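Local coordinates for MW1564 protein (Staphylococcus aureus, PDB 3NTV), which probably transfers a methyl group from S-adenosylmethionine to a hydroxyl acceptor, as a putative caffeoyl-CoA O-methyltransferase with a Rossmann-type fold, at residues N176-H180 against G181-D185; L219-D222 against D223-I227. All blocks are in the same frame, centred on the assembly; numbering follows the deposited sequence.

How the contacts relate
Contact 1 (176-185) is a partly buried loop that follows strand 170-175, whereas contact 2 (219-227) is the buried turn joining the antiparallel strands 214-219 and 225-230. Their centres lie about 10 Å apart, on the same side of the chain's centre, and they touch: L178 N lies 3.0 Å from D223 O, a probable hydrogen bond, and V177 CG2 packs 3.5 Å from L225 N. Contact 1 is held by amides that bond to two backbone carbonyls, with aromatic and aliphatic side chains packed beside them; contact 2 relies on paired strand bonds and an aliphatic face, with its two aspartates at the turn. Both also meet the second subunit.

Contact 1: residues N176-H180 against G181-D185; sequences NVLYH and GFVSD
L178 and V183 meet at about a right angle, methyl against methyl, with L178 CD2 3.6 Å from V183 CG2. V183 also lays CG1 against the L178 carbonyl, a placement that follows from CG1 standing anti to its own carbonyl carbon (chi1 -67°). The same carbonyl gathers two amides: G181 N donates to L178 O at 2.8 Å, from well above the carbonyl plane, and V183 N adds a weak but straighter bond.

One residue on, Y179 O accepts F182 N at 2.9 Å, and the F182 ring turns its edge to this oxygen, with CD2 3.2 Å from Y179 O. The two aromatic rings approach at a slant, Y179 CD1 lying 3.8 Å from F182 CD2. Y179 carries CG anti to its backbone N (chi1 -164°), which brings its ring beside F182 CD2, while H180 CD2 sits over the rim of one tyrosine face. N176 OD1 takes the amide hydrogen of H180 and lies 3.4 Å above the centre of the imidazole plane, while a type I turn runs from N176 to Y179.

N176 ND2 bonds weakly to D149; in caffeoyl-CoA O-methyltransferases an Asp and an Asn at these strand ends bind a divalent metal, so N176 probably marks such a site. Leaving strand 170-175, the fifth of the Rossmann-like sheet, the loop packs Y179 and F182 on helix 192-209; V183 touches Q202 of that helix and N25 of the second subunit.

Contact 2: residues L219-D222 against D223-I227; sequences LNID and DGLAI
L219 and L225 face each other as an antiparallel hydrogen-bonded pair, their CA atoms 5.2 Å apart. Both bonds of the pair are made: L219 N donates to L225 O at 2.8 Å, and L225 N returns to L219 O at 3.0 Å. The chain then closes through a type II' turn from I221 to G224, where G224 N reaches I221 O at 2.8 Å. D222, at the first corner, has a positive phi of 53°, and G224, just past the second, has a phi of 96°, a conformation glycine takes readily. G224 CA also points a hydrogen at L219 O, a C-H...O contact of 3.4 Å.

The leucine side chains leave the pair on the same face of the sheet, with L219 CB 4.5 Å from L225 CB. I221 swings its end back toward them, so that I221 CD1 comes 4.3 Å from L225 CD2. On this face L219 and L225 both pack on L62 of helix 57-70; I221, from the turn, packs on its counterpart, I221 of the second subunit.

The two aspartates take their carboxylates to different partners. D222 OD2 is hydrogen-bonded to T59 OG1 near the start of helix 57-70. D223 OD1 makes a weak hydrogen bond with H180 ND1, while D223 OD2 lies near D56 OD2, and the two like charges may raise the pKa of one of them.

Joining strands 214-219 and 225-230, this is a beta hairpin, and the strand order 3-2-1-4-5-7-6 with 225-230 running antiparallel is the signature of the Rossmann-like class I methyltransferase fold.

Contact 1: residues N176-H180 against G181-D185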
ATOM      1  N   ASN A 176      -3.706  10.840   6.368  1.00 14.18           N
ATOM      2  CA  ASN A 176      -3.331  11.584   7.557  1.00 14.57           C
ATOM      3  C   ASN A 176      -3.678  10.905   8.871  1.00 17.39           C
ATOM      4  O   ASN A 176      -3.958  11.579   9.860  1.00 16.46           O
ATOM      5  CB  ASN A 176      -3.892  13.013   7.458  1.00 17.16           C
ATOM      6  CG  ASN A 176      -3.058  14.077   8.111  1.00 20.14           C
ATOM      7  OD1 ASN A 176      -1.869  13.894   8.418  1.00 18.67           O
ATOM      8  ND2 ASN A 176      -3.687  15.203   8.343  1.00 22.64           N
ATOM      9  N   VAL A 177      -3.569   9.571   8.904  1.00 15.39           N
ATOM     10  CA  VAL A 177      -3.845   8.788  10.121  1.00 16.48           C
ATOM     11  C   VAL A 177      -2.706   8.897  11.159  1.00 21.71           C
ATOM     12  O   VAL A 177      -2.869   8.444  12.293  1.00 21.48           O
ATOM     13  CB  VAL A 177      -4.341   7.344   9.867  1.00 19.74           C
ATOM     14  CG1 VAL A 177      -5.687   7.350   9.147  1.00 19.54           C
ATOM     15  CG2 VAL A 177      -3.306   6.528   9.101  1.00 19.27           C
ATOM     16  N   LEU A 178      -1.586   9.543  10.785  1.00 18.32           N
ATOM     17  CA  LEU A 178      -0.486   9.830  11.723  1.00 19.26           C
ATOM     18  C   LEU A 178      -0.392  11.344  12.013  1.00 24.10           C
ATOM     19  O   LEU A 178       0.563  11.775  12.652  1.00 24.26           O
ATOM     20  CB  LEU A 178       0.872   9.314  11.177  1.00 19.62           C
ATOM     21  CG  LEU A 178       1.061   7.786  11.080  1.00 23.25           C
ATOM     22  CD1 LEU A 178       2.390   7.463  10.444  1.00 23.61           C
ATOM     23  CD2 LEU A 178       1.002   7.114  12.452  1.00 24.00           C
ATOM     24  N   TYR A 179      -1.403  12.149  11.581  1.00 20.05           N
ATOM     25  CA  TYR A 179      -1.402  13.617  11.695  1.00 19.52           C
ATOM     26  C   TYR A 179      -0.027  14.212  11.390  1.00 22.21           C
ATOM     27  O   TYR A 179       0.643  14.765  12.266  1.00 21.39           O
ATOM     28  CB  TYR A 179      -2.039  14.211  12.993  1.00 20.51           C
ATOM     29  CG  TYR A 179      -2.334  15.694  12.804  1.00 22.32           C
ATOM     30  CD1 TYR A 179      -1.619  16.666  13.503  1.00 24.38           C
ATOM     31  CD2 TYR A 179      -3.193  16.128  11.792  1.00 22.40           C
ATOM     32  CE1 TYR A 179      -1.790  18.029  13.233  1.00 24.35           C
ATOM     33  CE2 TYR A 179      -3.379  17.482  11.525  1.00 22.24           C
ATOM     34  CZ  TYR A 179      -2.694  18.431  12.262  1.00 31.16           C
ATOM     35  OH  TYR A 179      -2.918  19.763  11.991  1.00 29.37           O
ATOM     36  N   HIS A 180       0.456  13.967  10.165  1.00 20.54           N
ATOM     37  CA  HIS A 180       1.741  14.469   9.670  1.00 21.11           C
ATOM     38  C   HIS A 180       2.954  13.941  10.459  1.00 26.43           C
ATOM     39  O   HIS A 180       4.040  14.520  10.382  1.00 27.72           O
ATOM     40  CB  HIS A 180       1.717  16.012   9.613  1.00 21.24           C
ATOM     41  CG  HIS A 180       0.513  16.582   8.931  1.00 24.28           C
ATOM     42  ND1 HIS A 180       0.349  16.495   7.555  1.00 25.47           N
ATOM     43  CD2 HIS A 180      -0.538  17.251   9.454  1.00 25.08           C
ATOM     44  CE1 HIS A 180      -0.789  17.118   7.295  1.00 24.26           C
ATOM     45  NE2 HIS A 180      -1.360  17.581   8.409  1.00 24.51           N
ATOM     46  N   GLY A 181       2.751  12.860  11.210  1.00 23.32           N
ATOM     47  CA  GLY A 181       3.787  12.251  12.035  1.00 23.79           C
ATOM     48  C   GLY A 181       3.781  12.721  13.476  1.00 27.81           C
ATOM     49  O   GLY A 181       4.615  12.276  14.266  1.00 28.58           O
ATOM     50  N   PHE A 182       2.833  13.609  13.834  1.00 23.91           N
ATOM     51  CA  PHE A 182       2.732  14.158  15.193  1.00 22.97           C
ATOM     52  C   PHE A 182       2.161  13.239  16.234  1.00 26.26           C
ATOM     53  O   PHE A 182       2.345  13.527  17.411  1.00 24.24           O
ATOM     54  CB  PHE A 182       1.937  15.467  15.215  1.00 24.26           C
ATOM     55  CG  PHE A 182       2.654  16.653  14.633  1.00 26.52           C
ATOM     56  CD1 PHE A 182       3.776  17.185  15.263  1.00 31.06           C
ATOM     57  CD2 PHE A 182       2.144  17.314  13.526  1.00 28.56           C
ATOM     58  CE1 PHE A 182       4.428  18.300  14.734  1.00 32.27           C
ATOM     59  CE2 PHE A 182       2.784  18.441  13.010  1.00 32.14           C
ATOM     60  CZ  PHE A 182       3.925  18.921  13.613  1.00 31.20           C
ATOM     61  N   VAL A 183       1.426  12.178  15.846  1.00 23.34           N
ATOM     62  CA  VAL A 183       0.771  11.276  16.809  1.00 24.27           C
ATOM     63  C   VAL A 183       1.581  10.824  18.032  1.00 32.09           C
ATOM     64  O   VAL A 183       1.015  10.777  19.137  1.00 34.10           O
ATOM     65  CB  VAL A 183      -0.036  10.116  16.173  1.00 28.70           C
ATOM     66  CG1 VAL A 183      -1.247  10.639  15.413  1.00 27.67           C
ATOM     67  CG2 VAL A 183       0.843   9.255  15.284  1.00 28.95           C
ATOM     68  N   SER A 184       2.888  10.526  17.841  1.00 27.14           N
ATOM     69  CA  SER A 184       3.770  10.057  18.920  0.50 27.11           C
ATOM     70  C   SER A 184       4.868  11.066  19.304  1.00 31.31           C
ATOM     71  O   SER A 184       5.717  10.765  20.152  1.00 33.10           O
ATOM     72  CB  SER A 184       4.397   8.720  18.533  0.50 30.71           C
ATOM     73  OG  SER A 184       3.405   7.732  18.307  0.50 36.06           O
ATOM     74  N   ASP A 185       4.854  12.252  18.696  1.00 25.52           N
ATOM     75  CA  ASP A 185       5.843  13.310  18.892  1.00 25.82           C
ATOM     76  C   ASP A 185       5.638  14.131  20.168  1.00 29.33           C
ATOM     77  O   ASP A 185       4.536  14.617  20.421  1.00 27.19           O
ATOM     78  CB  ASP A 185       5.849  14.232  17.649  1.00 28.00           C
ATOM     79  CG  ASP A 185       7.004  15.219  17.504  1.00 37.96           C
ATOM     80  OD1 ASP A 185       7.873  15.264  18.401  1.00 37.90           O
ATOM     81  OD2 ASP A 185       7.047  15.932  16.481  1.00 42.43           O
TER

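Contact 2: residues L219-D222 against D223-I227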
ATOM      1  N   LEU A 219      -0.598   2.168   7.242  1.00 16.35           N
ATOM      2  CA  LEU A 219       0.738   2.278   6.661  1.00 15.98           C
ATOM      3  C   LEU A 219       1.423   3.531   7.140  1.00 20.67           C
ATOM      4  O   LEU A 219       0.800   4.599   7.127  1.00 20.30           O
ATOM      5  CB  LEU A 219       0.637   2.379   5.116  1.00 16.34           C
ATOM      6  CG  LEU A 219       0.006   1.214   4.355  1.00 20.64           C
ATOM      7  CD1 LEU A 219      -0.043   1.526   2.872  1.00 21.21           C
ATOM      8  CD2 LEU A 219       0.792  -0.074   4.565  1.00 22.19           C
ATOM      9  N   ASN A 220       2.719   3.442   7.506  1.00 19.93           N
ATOM     10  CA  ASN A 220       3.460   4.652   7.885  1.00 20.65           C
ATOM     11  C   ASN A 220       4.257   5.157   6.693  1.00 26.38           C
ATOM     12  O   ASN A 220       5.490   5.013   6.603  1.00 27.04           O
ATOM     13  CB  ASN A 220       4.326   4.476   9.144  1.00 24.83           C
ATOM     14  CG  ASN A 220       5.347   3.384   9.032  1.00 40.45           C
ATOM     15  OD1 ASN A 220       5.118   2.359   8.387  1.00 30.60           O
ATOM     16  ND2 ASN A 220       6.512   3.609   9.620  1.00 35.83           N
ATOM     17  N   ILE A 221       3.520   5.669   5.728  1.00 21.24           N
ATOM     18  CA  ILE A 221       4.049   6.305   4.533  1.00 21.37           C
ATOM     19  C   ILE A 221       3.519   7.711   4.581  1.00 21.79           C
ATOM     20  O   ILE A 221       2.355   7.910   4.944  1.00 20.38           O
ATOM     21  CB  ILE A 221       3.657   5.614   3.194  1.00 25.09           C
ATOM     22  CG1 ILE A 221       2.125   5.429   2.997  1.00 25.47           C
ATOM     23  CG2 ILE A 221       4.451   4.334   2.990  1.00 27.53           C
ATOM     24  CD1 ILE A 221       1.685   5.401   1.494  1.00 34.40           C
ATOM     25  N   ASP A 222       4.377   8.698   4.261  1.00 19.52           N
ATOM     26  CA  ASP A 222       3.958  10.101   4.184  1.00 17.74           C
ATOM     27  C   ASP A 222       3.254  10.537   5.494  1.00 21.04           C
ATOM     28  O   ASP A 222       3.850  10.403   6.562  1.00 22.09           O
ATOM     29  CB  ASP A 222       3.076  10.293   2.912  1.00 18.64           C
ATOM     30  CG  ASP A 222       3.806  10.004   1.607  1.00 26.81           C
ATOM     31  OD1 ASP A 222       5.002  10.365   1.498  1.00 26.73           O
ATOM     32  OD2 ASP A 222       3.166   9.477   0.675  1.00 27.17           O
ATOM     33  N   ASP A 223       1.987  10.970   5.428  1.00 17.87           N
ATOM     34  CA  ASP A 223       1.224  11.409   6.603  1.00 16.89           C
ATOM     35  C   ASP A 223       0.483  10.284   7.306  1.00 19.00           C
ATOM     36  O   ASP A 223      -0.278  10.557   8.236  1.00 18.71           O
ATOM     37  CB  ASP A 223       0.209  12.468   6.149  1.00 17.93           C
ATOM     38  CG  ASP A 223       0.841  13.741   5.651  1.00 27.85           C
ATOM     39  OD1 ASP A 223       1.836  14.179   6.259  1.00 26.17           O
ATOM     40  OD2 ASP A 223       0.335  14.301   4.650  1.00 31.27           O
ATOM     41  N   GLY A 224       0.664   9.052   6.832  1.00 16.92           N
ATOM     42  CA  GLY A 224      -0.037   7.888   7.365  1.00 16.47           C
ATOM     43  C   GLY A 224      -1.264   7.605   6.508  1.00 20.03           C
ATOM     44  O   GLY A 224      -1.988   8.538   6.140  1.00 20.62           O
ATOM     45  N   LEU A 225      -1.492   6.331   6.148  1.00 14.99           N
ATOM     46  CA  LEU A 225      -2.623   5.959   5.304  1.00 15.59           C
ATOM     47  C   LEU A 225      -3.321   4.724   5.845  1.00 20.06           C
ATOM     48  O   LEU A 225      -2.648   3.815   6.333  1.00 21.32           O
ATOM     49  CB  LEU A 225      -2.107   5.684   3.862  1.00 15.89           C
ATOM     50  CG  LEU A 225      -3.180   5.556   2.759  1.00 19.77           C
ATOM     51  CD1 LEU A 225      -3.847   6.900   2.487  1.00 18.56           C
ATOM     52  CD2 LEU A 225      -2.570   5.042   1.463  1.00 21.79           C
ATOM     53  N   ALA A 226      -4.645   4.705   5.815  1.00 14.39           N
ATOM     54  CA  ALA A 226      -5.391   3.505   6.175  1.00 14.36           C
ATOM     55  C   ALA A 226      -6.203   3.097   4.972  1.00 16.18           C
ATOM     56  O   ALA A 226      -6.672   3.962   4.199  1.00 14.09           O
ATOM     57  CB  ALA A 226      -6.292   3.721   7.372  1.00 15.44           C
ATOM     58  N   ILE A 227      -6.344   1.781   4.797  1.00 15.05           N
ATOM     59  CA  ILE A 227      -7.139   1.198   3.735  1.00 13.20           C
ATOM     60  C   ILE A 227      -8.154   0.302   4.405  1.00 15.84           C
ATOM     61  O   ILE A 227      -7.754  -0.628   5.132  1.00 14.08           O
ATOM     62  CB  ILE A 227      -6.284   0.400   2.731  1.00 15.81           C
ATOM     63  CG1 ILE A 227      -5.229   1.295   2.039  1.00 16.09           C
ATOM     64  CG2 ILE A 227      -7.169  -0.368   1.709  1.00 16.45           C
ATOM     65  CD1 ILE A 227      -4.123   0.400   1.324  1.00 18.37           C
TER